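Beta-glucoside kinase (Listeria monocytogenes, PDB 4HTL) catalyses the ATP-dependent phosphorylation of cellobiose to cellobiose-6'-phosphate and may also act as a transcriptional regulator of the cellobiose-PTS operon. Local coordinates at residues 197-200 with 201-204; 177-180 with 181-184; 82-85 with 86-89; 103-106 with 107-110; 40-43 with 44-48. One frame throughout, in Å; residues are numbered along the deposited sequence. Where two conformers were deposited one is given.

Interaction 1: 197-200 with 201-204; sequences EITG and EEIF
The carboxylate of E202 turns back to meet the backbone of T199, its OE1 taking the T199 N-H at 3.1 Å on the anti lone pair, the one directed away from OE2. The bond is fairly straight, 159° at the hydrogen, and the same OE1 lies 3.2 Å from I198 CA. R193 forms a salt bridge with OE2, so both oxygens of this carboxylate are engaged, and the positive charge there would be expected to favour the ionised form. The other flat group, the ring of F204, has the carbonyl oxygen G200 O lying obliquely to it, 3.5 Å from CD2. That oxygen is also the acceptor for F204 N at 3.1 Å, an i to i+4 bond of the first helical turn.

T199 repays E202 in kind: its OG1 accepts from E202 N at 3.0 Å. The two bonds together make a capping box at the start of helix 200-208, with T199 as N-cap. For T199, a chi1 of 66° sets OG1 between the backbone N and the carbonyl carbon, facing the first turn. E202 has its CG in the equivalent position, and from there the chain runs on extended, crossing the threonine side chain at about a right angle. The bonds T199 O receives from E202 N and I203 N are both weak.

Beside the cap, I198 CG2 meets I203 CD1 at 4.0 Å, and both isoleucines also pack on Y187 of helix 180-191, while I203 and F204 reach I218 of helix 212-236.

Interaction 2: 177-180 with 181-184; sequences TTTM and LVLR
T179 OG1 accepts a hydrogen bond from V182 N at 3.0 Å, with 162° at the hydrogen. A chi1 of 71° holds that oxygen between the threonine's own N and carbonyl carbon, over the first turn. A weak bond ties OG1 to T133 O as well. Two backbone bonds follow, L183 N to T179 O at 3.0 Å and R184 N to M180 O at 3.2 Å. T179 is thus the N-cap of helix 180-191, its side chain and carbonyl both serving N-H groups of the opening turn, while its own N is buried with no partner. T178, just before it, is where the preceding helix 174-177 gives way.

The methyls of V182 pack against oxygens: its side chain crosses that of T179 at about a right angle and brings CG2 to 3.3 Å from T179 OG1, while CG1 lies 3.5 Å from T177 O. The methylenes of R184 pass beside M180 O, CG at 3.4 Å, on the way to a guanidinium whose NE bonds I198 O.

The apolar contact is that of M180, a selenomethionine, which bends back so that SE reaches L183 CD1 at 4.2 Å. L183 packs on L217 and F221 of helix 212-236.

Interaction 3: 82-85 with 86-89; sequences RRFD and NFNL
The guanidinium of R83 sits over one face of the F87 ring in a cation-pi contact, CZ 4.5 Å from the centroid and 15° off the ring normal. NH1 comes nearest, 3.7 Å from CD1 toward the rim, and the guanidinium plane is turned 61° from the ring, so the group tips down onto it instead of stacking flat. A bend at chi2 folds the arginine over, and a salt bridge from NE to D41 holds it there. On the opposite face of F87, L89 N lies above the rim.

The aromatic pair F84 and F87 is nearly parallel, planes at 26°, but slid apart, with centroids 5.5 Å from each other and little overlap. They touch along F84 CD1 to F87 CD2 at 3.5 Å. F84 CE2 also reaches L89 CD2, a looser contact.

Polar bonds hold the turn itself. R82 grips D85 side-on with two nitrogens, NE to OD2 at 2.7 Å and NH2 to OD1 at 2.8 Å, both oxygens lying close to the guanidinium plane. The backbone link F87 N to F84 O, at 3.3 Å, is weak. F84 and L89 continue into L44 of helix 40-52 and I75 of strand 74-77. N86 and F87 both face I75, making a G1 beta bulge where the chain enters the short, weakly bonded strand at about 87-88.

Interaction 4: 103-106 with 107-110; sequences IEND and ANCA
E104 lays its carboxylate across the side chain of N108 at about a right angle, OE2 taking the ND2-H at 3.0 Å. The amide gives this bond within its own plane and nearly straight, 169° at the hydrogen, but it reaches OE2 from above the carboxylate plane. The same oxygen accepts N105 N at 2.8 Å, on its anti side and much closer to the plane. The E104 side chain bends at chi2 (56°), which folds the carboxylate back beside its own strand to catch both donors. OE1 forms a salt bridge with R147.

N105 is the N-cap: in the conformer given, its OD1 accepts N108 N at 3.0 Å and ND2 bonds G66 O, consistent with this way round of the amide. N105 O in turn receives C109 N at 2.8 Å, and A110 N to D106 O carries on the helical pattern. D106 OD1 makes a weak bond to A107 N. C109 SG packs against E104 CB at 3.6 Å.

This is an asparagine-capped strand-to-helix junction in a ROK kinase of the actin-like ATPase clan, and the D106 side chain comes within about 4 Å of that of D10, an ATP-site residue by similarity. Strand 101-105, the sheet edge beside strand 59-64, passes here directly into helix 106-117; C109 and A110 lean on helix 280-293, and E104 and N108 on L145 of strand 144-145.

Interaction 5: 40-43 with 44-48; sequences GDQI and LAEMK
Residues 40-48 form the first turns of the alpha-helix 40-52, and the backbone runs in an unbroken i to i+4 ladder: L44 N to G40 O, A45 N to D41 O, E46 N to Q42 O and M47 N to I43 O, all at 2.9 to 3.0 Å. The rung from E46 N to Q42 O is straightest, 173° at the hydrogen.

I43, M47 and L44 face the neighbouring strands and helix. I43 and M47, a selenomethionine, lie alongside each other and point the same way, both reaching I11 of strand 6-11. I11 belongs to the ATP site by similarity. L44 turns to another neighbour, packing on F84, L89 and W92; a chi1 of -65° swings its CG beside the backbone N, where it sits 3.3 Å from G40 O. D41 OD1 lies 4.1 Å from L44 CD1; its salt-bridge partner is R83.

Q42 and E46 make the polar pair. Both side chains bend at chi2 and cross at a slant, with the amide and carboxylate planes steeply inclined. In the conformer given, Q42 NE2 donates to E46 OE2 at 3.3 Å, a long and tentative bond that leaves within the amide plane but arrives on the anti side, 34° out of the carboxylate plane. Among the apolar side chains, I43 CG2 rests against M47 CE at 3.8 Å.

Overall arrangement
All five contacts are partly buried. Interaction 4 is the most central, its centre about 8 Å from the centre of the chain; interaction 2 lies farther out, and interactions 1, 3 and 5 farther still. Interactions 1 and 2 open successive helices, 200-208 and 180-191, and touch through R184 NE and I198 O, while the other three form a separate group. Interaction 3 meets interaction 5 through the R83-D41 salt bridge and interaction 4 through L89 and I103. Threonine caps serve interactions 1 and 2, an asparagine cap interaction 4, which adds the buried carboxylate of E104. Interaction 3 depends on rings and arginines, interaction 5 on apolar side chains plus a Gln-Glu bond.

Interaction 1: 197-200 with 201-204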
loop_
_atom_site.group_PDB
_atom_site.type_symbol
_atom_site.label_atom_id
_atom_site.label_comp_id
_atom_site.label_asym_id
_atom_site.label_seq_id
_atom_site.Cartn_x
_atom_site.Cartn_y
_atom_site.Cartn_z
ATOM N N GLU A 197 15.869 -32.157 7.683
ATOM C CA GLU A 197 17.317 -32.166 7.971
ATOM C C GLU A 197 18.076 -30.941 7.454
ATOM O O GLU A 197 19.296 -30.817 7.642
ATOM C CB GLU A 197 17.930 -33.441 7.398
ATOM C CG GLU A 197 17.528 -34.661 8.222
ATOM C CD GLU A 197 17.885 -35.986 7.580
ATOM O OE1 GLU A 197 18.766 -36.020 6.686
ATOM O OE2 GLU A 197 17.266 -37.000 7.979
ATOM N N ILE A 198 17.348 -30.032 6.819
ATOM C CA ILE A 198 17.941 -28.824 6.246
ATOM C C ILE A 198 17.643 -27.608 7.135
ATOM O O ILE A 198 16.501 -27.366 7.536
ATOM C CB ILE A 198 17.410 -28.590 4.818
ATOM C CG1 ILE A 198 17.839 -29.735 3.885
ATOM C CG2 ILE A 198 17.854 -27.220 4.273
ATOM C CD1 ILE A 198 17.012 -29.811 2.634
ATOM N N THR A 199 18.685 -26.825 7.400
ATOM C CA THR A 199 18.583 -25.587 8.169
ATOM C C THR A 199 18.825 -24.375 7.245
ATOM O O THR A 199 19.553 -24.479 6.260
ATOM C CB THR A 199 19.643 -25.582 9.283
ATOM O OG1 THR A 199 20.949 -25.525 8.692
ATOM C CG2 THR A 199 19.522 -26.876 10.163
ATOM N N GLY A 200 18.261 -23.222 7.590
ATOM C CA GLY A 200 18.598 -21.989 6.903
ATOM C C GLY A 200 20.065 -21.666 7.032
ATOM O O GLY A 200 20.691 -21.190 6.078
ATOM N N GLU A 201 20.633 -21.999 8.189
ATOM C CA GLU A 201 22.026 -21.692 8.472
ATOM C C GLU A 201 22.940 -22.404 7.471
ATOM O O GLU A 201 23.920 -21.816 6.971
ATOM C CB GLU A 201 22.384 -22.080 9.922
ATOM C CG GLU A 201 23.807 -21.770 10.318
ATOM C CD GLU A 201 24.107 -22.184 11.744
ATOM O OE1 GLU A 201 23.290 -21.866 12.636
ATOM O OE2 GLU A 201 25.160 -22.826 11.981
ATOM N N GLU A 202 22.623 -23.643 7.128
ATOM C CA GLU A 202 23.518 -24.394 6.203
ATOM C C GLU A 202 23.452 -23.852 4.800
ATOM O O GLU A 202 24.445 -23.825 4.094
ATOM C CB GLU A 202 23.259 -25.895 6.201
ATOM C CG GLU A 202 22.173 -26.443 5.330
ATOM C CD GLU A 202 22.026 -27.937 5.523
ATOM O OE1 GLU A 202 21.129 -28.345 6.289
ATOM O OE2 GLU A 202 22.824 -28.703 4.933
ATOM N N ILE A 203 22.269 -23.407 4.399
ATOM C CA ILE A 203 22.120 -22.802 3.063
ATOM C C ILE A 203 23.001 -21.540 2.973
ATOM O O ILE A 203 23.719 -21.366 2.030
ATOM C CB ILE A 203 20.665 -22.491 2.689
ATOM C CG1 ILE A 203 19.795 -23.763 2.712
ATOM C CG2 ILE A 203 20.579 -21.806 1.314
ATOM C CD1 ILE A 203 18.301 -23.512 2.710
ATOM N N PHE A 204 22.934 -20.657 3.961
ATOM C CA PHE A 204 23.789 -19.487 3.967
ATOM C C PHE A 204 25.268 -19.803 4.094
ATOM O O PHE A 204 26.093 -19.057 3.549
ATOM C CB PHE A 204 23.378 -18.525 5.083
ATOM C CG PHE A 204 22.219 -17.620 4.693
ATOM C CD1 PHE A 204 22.419 -16.599 3.784
ATOM C CD2 PHE A 204 20.947 -17.828 5.188
ATOM C CE1 PHE A 204 21.385 -15.783 3.378
ATOM C CE2 PHE A 204 19.902 -16.998 4.825
ATOM C CZ PHE A 204 20.123 -15.967 3.923
#

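Interaction 2: 177-180 with 181-184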
loop_
_atom_site.group_PDB
_atom_site.type_symbol
_atom_site.label_atom_id
_atom_site.label_comp_id
_atom_site.label_asym_id
_atom_site.label_seq_id
_atom_site.Cartn_x
_atom_site.Cartn_y
_atom_site.Cartn_z
ATOM N N THR A 177 6.846 -17.830 -2.419
ATOM C CA THR A 177 8.079 -17.790 -3.228
ATOM C C THR A 177 9.303 -17.287 -2.497
ATOM O O THR A 177 10.420 -17.518 -2.958
ATOM C CB THR A 177 7.900 -16.825 -4.445
ATOM O OG1 THR A 177 7.719 -15.478 -4.008
ATOM C CG2 THR A 177 6.675 -17.260 -5.280
ATOM N N THR A 178 9.095 -16.519 -1.423
ATOM C CA THR A 178 10.143 -15.707 -0.837
ATOM C C THR A 178 10.134 -15.724 0.704
ATOM O O THR A 178 9.777 -14.733 1.355
ATOM C CB THR A 178 10.080 -14.287 -1.405
ATOM O OG1 THR A 178 9.926 -14.343 -2.837
ATOM C CG2 THR A 178 11.264 -13.429 -1.018
ATOM N N THR A 179 10.483 -16.877 1.284
ATOM C CA THR A 179 10.482 -17.057 2.741
ATOM C C THR A 179 11.610 -17.989 3.101
ATOM O O THR A 179 12.155 -18.718 2.234
ATOM C CB THR A 179 9.156 -17.662 3.293
ATOM O OG1 THR A 179 9.044 -19.032 2.917
ATOM C CG2 THR A 179 7.895 -16.881 2.759
HETATM N N MSE A 180 11.948 -18.007 4.386
HETATM C CA MSE A 180 12.963 -18.948 4.884
HETATM C C MSE A 180 12.532 -20.426 4.672
HETATM O O MSE A 180 13.370 -21.294 4.372
HETATM C CB MSE A 180 13.239 -18.674 6.338
HETATM C CG MSE A 180 13.805 -17.231 6.596
HETATM SE SE MSE A 180 15.574 -16.824 5.860
HETATM C CE MSE A 180 16.564 -17.753 7.232
ATOM N N LEU A 181 11.232 -20.698 4.824
ATOM C CA LEU A 181 10.667 -22.014 4.533
ATOM C C LEU A 181 10.827 -22.404 3.065
ATOM O O LEU A 181 11.247 -23.526 2.768
ATOM C CB LEU A 181 9.205 -22.108 4.940
ATOM C CG LEU A 181 8.475 -23.444 4.658
ATOM C CD1 LEU A 181 9.192 -24.683 5.247
ATOM C CD2 LEU A 181 7.017 -23.323 5.142
ATOM N N VAL A 182 10.538 -21.477 2.148
ATOM C CA VAL A 182 10.672 -21.753 0.734
ATOM C C VAL A 182 12.148 -22.075 0.432
ATOM O O VAL A 182 12.433 -22.983 -0.357
ATOM C CB VAL A 182 10.143 -20.573 -0.132
ATOM C CG1 VAL A 182 10.627 -20.719 -1.575
ATOM C CG2 VAL A 182 8.639 -20.503 -0.011
ATOM N N LEU A 183 13.085 -21.318 1.024
ATOM C CA LEU A 183 14.492 -21.605 0.819
ATOM C C LEU A 183 14.860 -23.026 1.181
ATOM O O LEU A 183 15.551 -23.717 0.395
ATOM C CB LEU A 183 15.377 -20.643 1.612
ATOM C CG LEU A 183 15.665 -19.267 1.026
ATOM C CD1 LEU A 183 16.410 -18.434 2.085
ATOM C CD2 LEU A 183 16.482 -19.343 -0.285
ATOM N N ARG A 184 14.382 -23.476 2.326
ATOM C CA ARG A 184 14.646 -24.852 2.780
ATOM C C ARG A 184 13.991 -25.873 1.844
ATOM O O ARG A 184 14.615 -26.869 1.473
ATOM C CB ARG A 184 14.204 -25.047 4.232
ATOM C CG ARG A 184 15.019 -24.199 5.205
ATOM C CD ARG A 184 14.429 -24.243 6.600
ATOM N NE ARG A 184 14.293 -25.640 7.007
ATOM C CZ ARG A 184 13.154 -26.278 7.273
ATOM N NH1 ARG A 184 11.983 -25.644 7.297
ATOM N NH2 ARG A 184 13.199 -27.571 7.597
#

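Interaction 3: 82-85 with 86-89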
loop_
_atom_site.group_PDB
_atom_site.type_symbol
_atom_site.label_atom_id
_atom_site.label_comp_id
_atom_site.label_asym_id
_atom_site.label_seq_id
_atom_site.Cartn_x
_atom_site.Cartn_y
_atom_site.Cartn_z
ATOM N N ARG A 82 -8.338 -21.901 13.609
ATOM C CA ARG A 82 -9.732 -22.011 13.132
ATOM C C ARG A 82 -10.739 -21.776 14.273
ATOM O O ARG A 82 -11.828 -21.245 14.047
ATOM C CB ARG A 82 -10.013 -23.382 12.478
ATOM C CG ARG A 82 -9.275 -23.679 11.180
ATOM C CD ARG A 82 -9.903 -22.984 9.968
ATOM N NE ARG A 82 -9.814 -21.537 10.105
ATOM C CZ ARG A 82 -8.700 -20.818 9.924
ATOM N NH1 ARG A 82 -7.561 -21.405 9.546
ATOM N NH2 ARG A 82 -8.724 -19.495 10.125
ATOM N N ARG A 83 -10.375 -22.163 15.496
ATOM C CA ARG A 83 -11.252 -21.966 16.654
ATOM C C ARG A 83 -11.625 -20.492 16.896
ATOM O O ARG A 83 -12.669 -20.195 17.492
ATOM C CB ARG A 83 -10.628 -22.598 17.931
ATOM C CG ARG A 83 -11.319 -22.278 19.267
ATOM C CD ARG A 83 -12.693 -22.926 19.446
ATOM N NE ARG A 83 -13.288 -22.528 20.727
ATOM C CZ ARG A 83 -14.029 -21.436 20.942
ATOM N NH1 ARG A 83 -14.304 -20.580 19.960
ATOM N NH2 ARG A 83 -14.506 -21.189 22.158
ATOM N N PHE A 84 -10.774 -19.577 16.440
ATOM C CA PHE A 84 -10.996 -18.167 16.657
ATOM C C PHE A 84 -11.709 -17.486 15.463
ATOM O O PHE A 84 -11.960 -16.286 15.516
ATOM C CB PHE A 84 -9.662 -17.456 16.961
ATOM C CG PHE A 84 -9.028 -17.808 18.292
ATOM C CD1 PHE A 84 -9.663 -18.618 19.233
ATOM C CD2 PHE A 84 -7.768 -17.319 18.609
ATOM C CE1 PHE A 84 -9.062 -18.931 20.445
ATOM C CE2 PHE A 84 -7.173 -17.613 19.829
ATOM C CZ PHE A 84 -7.822 -18.425 20.748
ATOM N N ASP A 85 -12.045 -18.219 14.402
ATOM C CA ASP A 85 -12.879 -17.629 13.321
ATOM C C ASP A 85 -14.238 -17.176 13.867
ATOM O O ASP A 85 -14.956 -17.955 14.511
ATOM C CB ASP A 85 -13.166 -18.638 12.209
ATOM C CG ASP A 85 -11.948 -19.026 11.409
ATOM O OD1 ASP A 85 -10.946 -18.266 11.346
ATOM O OD2 ASP A 85 -12.015 -20.116 10.801
ATOM N N ASN A 86 -14.610 -15.938 13.576
ATOM C CA ASN A 86 -15.871 -15.379 14.055
ATOM C C ASN A 86 -16.026 -15.575 15.569
ATOM O O ASN A 86 -17.098 -15.974 16.036
ATOM C CB ASN A 86 -17.070 -16.000 13.295
ATOM C CG ASN A 86 -18.361 -15.299 13.609
ATOM O OD1 ASN A 86 -18.377 -14.089 13.826
ATOM N ND2 ASN A 86 -19.448 -16.054 13.682
ATOM N N PHE A 87 -14.956 -15.279 16.321
ATOM C CA PHE A 87 -14.933 -15.453 17.776
ATOM C C PHE A 87 -14.597 -14.140 18.448
ATOM O O PHE A 87 -13.553 -13.551 18.155
ATOM C CB PHE A 87 -13.859 -16.482 18.138
ATOM C CG PHE A 87 -13.704 -16.726 19.602
ATOM C CD1 PHE A 87 -14.817 -16.992 20.414
ATOM C CD2 PHE A 87 -12.439 -16.753 20.177
ATOM C CE1 PHE A 87 -14.662 -17.236 21.776
ATOM C CE2 PHE A 87 -12.287 -17.015 21.535
ATOM C CZ PHE A 87 -13.395 -17.245 22.333
ATOM N N ASN A 88 -15.456 -13.682 19.350
ATOM C CA ASN A 88 -15.151 -12.488 20.104
ATOM C C ASN A 88 -14.339 -12.843 21.347
ATOM O O ASN A 88 -14.868 -13.084 22.424
ATOM C CB ASN A 88 -16.386 -11.684 20.433
ATOM C CG ASN A 88 -16.038 -10.265 20.806
ATOM O OD1 ASN A 88 -15.131 -10.044 21.621
ATOM N ND2 ASN A 88 -16.687 -9.298 20.158
ATOM N N LEU A 89 -13.020 -12.818 21.163
ATOM C CA LEU A 89 -12.069 -13.164 22.223
ATOM C C LEU A 89 -12.061 -12.086 23.318
ATOM O O LEU A 89 -11.870 -12.391 24.498
ATOM C CB LEU A 89 -10.681 -13.368 21.638
ATOM C CG LEU A 89 -9.561 -13.659 22.647
ATOM C CD1 LEU A 89 -9.849 -14.878 23.520
ATOM C CD2 LEU A 89 -8.246 -13.832 21.883
#

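Interaction 4: 103-106 with 107-110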
loop_
_atom_site.group_PDB
_atom_site.type_symbol
_atom_site.label_atom_id
_atom_site.label_comp_id
_atom_site.label_asym_id
_atom_site.label_seq_id
_atom_site.Cartn_x
_atom_site.Cartn_y
_atom_site.Cartn_z
ATOM N N ILE A 103 -7.616 -6.241 22.306
ATOM C CA ILE A 103 -7.071 -7.171 21.341
ATOM C C ILE A 103 -6.712 -6.443 20.032
ATOM O O ILE A 103 -7.430 -5.522 19.590
ATOM C CB ILE A 103 -8.052 -8.301 21.092
ATOM C CG1 ILE A 103 -7.444 -9.337 20.155
ATOM C CG2 ILE A 103 -9.348 -7.753 20.534
ATOM C CD1 ILE A 103 -8.134 -10.663 20.250
ATOM N N GLU A 104 -5.590 -6.858 19.423
ATOM C CA GLU A 104 -5.108 -6.285 18.166
ATOM C C GLU A 104 -4.386 -7.423 17.433
ATOM O O GLU A 104 -3.985 -8.413 18.042
ATOM C CB GLU A 104 -4.182 -5.084 18.433
ATOM C CG GLU A 104 -3.524 -4.396 17.208
ATOM C CD GLU A 104 -4.474 -3.913 16.153
ATOM O OE1 GLU A 104 -4.874 -2.753 16.214
ATOM O OE2 GLU A 104 -4.804 -4.706 15.234
ATOM N N ASN A 105 -4.251 -7.308 16.124
ATOM C CA ASN A 105 -3.545 -8.272 15.290
ATOM C C ASN A 105 -2.049 -8.336 15.605
ATOM O O ASN A 105 -1.462 -7.319 15.994
ATOM C CB ASN A 105 -3.815 -7.886 13.831
ATOM C CG ASN A 105 -2.794 -8.431 12.866
ATOM O OD1 ASN A 105 -1.776 -7.785 12.603
ATOM N ND2 ASN A 105 -3.099 -9.595 12.269
ATOM N N ASP A 106 -1.433 -9.500 15.395
ATOM C CA ASP A 106 -0.046 -9.734 15.794
ATOM C C ASP A 106 0.989 -8.847 15.094
ATOM O O ASP A 106 1.908 -8.334 15.739
ATOM C CB ASP A 106 0.323 -11.214 15.736
ATOM C CG ASP A 106 0.215 -11.818 14.368
ATOM O OD1 ASP A 106 -0.429 -11.260 13.479
ATOM O OD2 ASP A 106 0.802 -12.890 14.186
ATOM N N ALA A 107 0.840 -8.681 13.781
ATOM C CA ALA A 107 1.755 -7.806 12.997
ATOM C C ALA A 107 1.608 -6.340 13.418
ATOM O O ALA A 107 2.600 -5.616 13.600
ATOM C CB ALA A 107 1.580 -7.992 11.504
ATOM N N ASN A 108 0.361 -5.925 13.614
ATOM C CA ASN A 108 0.071 -4.603 14.109
ATOM C C ASN A 108 0.648 -4.371 15.464
ATOM O O ASN A 108 1.234 -3.321 15.675
ATOM C CB ASN A 108 -1.420 -4.300 14.128
ATOM C CG ASN A 108 -2.038 -4.209 12.710
ATOM O OD1 ASN A 108 -1.320 -4.145 11.706
ATOM N ND2 ASN A 108 -3.384 -4.234 12.645
ATOM N N CYS A 109 0.553 -5.351 16.372
ATOM C CA CYS A 109 1.145 -5.196 17.700
ATOM C C CYS A 109 2.676 -5.034 17.607
ATOM O O CYS A 109 3.251 -4.165 18.243
ATOM C CB CYS A 109 0.784 -6.374 18.602
ATOM S SG CYS A 109 -0.904 -6.325 19.202
ATOM N N ALA A 110 3.329 -5.799 16.754
ATOM C CA ALA A 110 4.770 -5.693 16.639
ATOM C C ALA A 110 5.135 -4.329 16.081
ATOM O O ALA A 110 6.151 -3.756 16.492
ATOM C CB ALA A 110 5.374 -6.805 15.765
#

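Interaction 5: 40-43 with 44-48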
loop_
_atom_site.group_PDB
_atom_site.type_symbol
_atom_site.label_atom_id
_atom_site.label_comp_id
_atom_site.label_asym_id
_atom_site.label_seq_id
_atom_site.Cartn_x
_atom_site.Cartn_y
_atom_site.Cartn_z
ATOM N N GLY A 40 -6.895 -23.446 19.173
ATOM C CA GLY A 40 -7.440 -22.307 19.923
ATOM C C GLY A 40 -7.859 -22.676 21.323
ATOM O O GLY A 40 -7.702 -21.900 22.257
ATOM N N ASP A 41 -8.474 -23.846 21.463
ATOM C CA ASP A 41 -8.833 -24.316 22.806
ATOM C C ASP A 41 -7.643 -24.467 23.750
ATOM O O ASP A 41 -7.762 -24.092 24.921
ATOM C CB ASP A 41 -9.692 -25.572 22.727
ATOM C CG ASP A 41 -11.027 -25.288 22.090
ATOM O OD1 ASP A 41 -11.718 -24.334 22.529
ATOM O OD2 ASP A 41 -11.367 -25.995 21.130
ATOM N N GLN A 42 -6.507 -24.987 23.270
ATOM C CA GLN A 42 -5.312 -25.049 24.097
ATOM C C GLN A 42 -4.881 -23.633 24.477
ATOM O O GLN A 42 -4.521 -23.378 25.607
ATOM C CB GLN A 42 -4.188 -25.764 23.352
ATOM C CG GLN A 42 -2.993 -26.108 24.224
ATOM C CD GLN A 42 -3.356 -27.031 25.377
ATOM O OE1 GLN A 42 -4.237 -27.880 25.254
ATOM N NE2 GLN A 42 -2.685 -26.855 26.505
ATOM N N ILE A 43 -4.951 -22.698 23.520
ATOM C CA ILE A 43 -4.569 -21.330 23.828
ATOM C C ILE A 43 -5.459 -20.745 24.921
ATOM O O ILE A 43 -4.954 -20.086 25.853
ATOM C CB ILE A 43 -4.575 -20.397 22.573
ATOM C CG1 ILE A 43 -3.452 -20.803 21.599
ATOM C CG2 ILE A 43 -4.503 -18.926 22.974
ATOM C CD1 ILE A 43 -3.647 -20.308 20.191
ATOM N N LEU A 44 -6.772 -20.992 24.836
ATOM C CA LEU A 44 -7.678 -20.463 25.837
ATOM C C LEU A 44 -7.382 -21.079 27.201
ATOM O O LEU A 44 -7.478 -20.401 28.254
ATOM C CB LEU A 44 -9.117 -20.688 25.430
ATOM C CG LEU A 44 -9.569 -19.945 24.163
ATOM C CD1 LEU A 44 -10.936 -20.456 23.764
ATOM C CD2 LEU A 44 -9.584 -18.445 24.417
ATOM N N ALA A 45 -7.004 -22.348 27.188
ATOM C CA ALA A 45 -6.692 -23.075 28.438
ATOM C C ALA A 45 -5.431 -22.482 29.096
ATOM O O ALA A 45 -5.428 -22.150 30.293
ATOM C CB ALA A 45 -6.505 -24.533 28.131
ATOM N N GLU A 46 -4.388 -22.289 28.289
ATOM C CA GLU A 46 -3.157 -21.649 28.766
ATOM C C GLU A 46 -3.431 -20.248 29.313
ATOM O O GLU A 46 -2.875 -19.851 30.351
ATOM C CB GLU A 46 -2.112 -21.583 27.668
ATOM C CG GLU A 46 -1.619 -22.889 27.090
ATOM C CD GLU A 46 -0.636 -23.640 27.957
ATOM O OE1 GLU A 46 -0.124 -23.064 28.968
ATOM O OE2 GLU A 46 -0.360 -24.807 27.571
HETATM N N MSE A 47 -4.301 -19.492 28.650
HETATM C CA MSE A 47 -4.673 -18.177 29.170
HETATM C C MSE A 47 -5.317 -18.242 30.549
HETATM O O MSE A 47 -4.945 -17.477 31.466
HETATM C CB MSE A 47 -5.623 -17.463 28.203
HETATM C CG MSE A 47 -4.935 -17.007 26.966
HETATM SE SE MSE A 47 -6.149 -16.288 25.657
HETATM C CE MSE A 47 -4.865 -15.447 24.540
ATOM N N LYS A 48 -6.301 -19.135 30.689
ATOM C CA LYS A 48 -7.000 -19.309 31.957
ATOM C C LYS A 48 -6.033 -19.651 33.080
ATOM O O LYS A 48 -6.123 -19.100 34.196
ATOM C CB LYS A 48 -8.077 -20.409 31.846
ATOM C CG LYS A 48 -9.402 -19.883 31.395
ATOM C CD LYS A 48 -10.467 -20.971 31.415
ATOM C CE LYS A 48 -11.110 -21.099 32.780
ATOM N NZ LYS A 48 -11.915 -19.891 33.134
#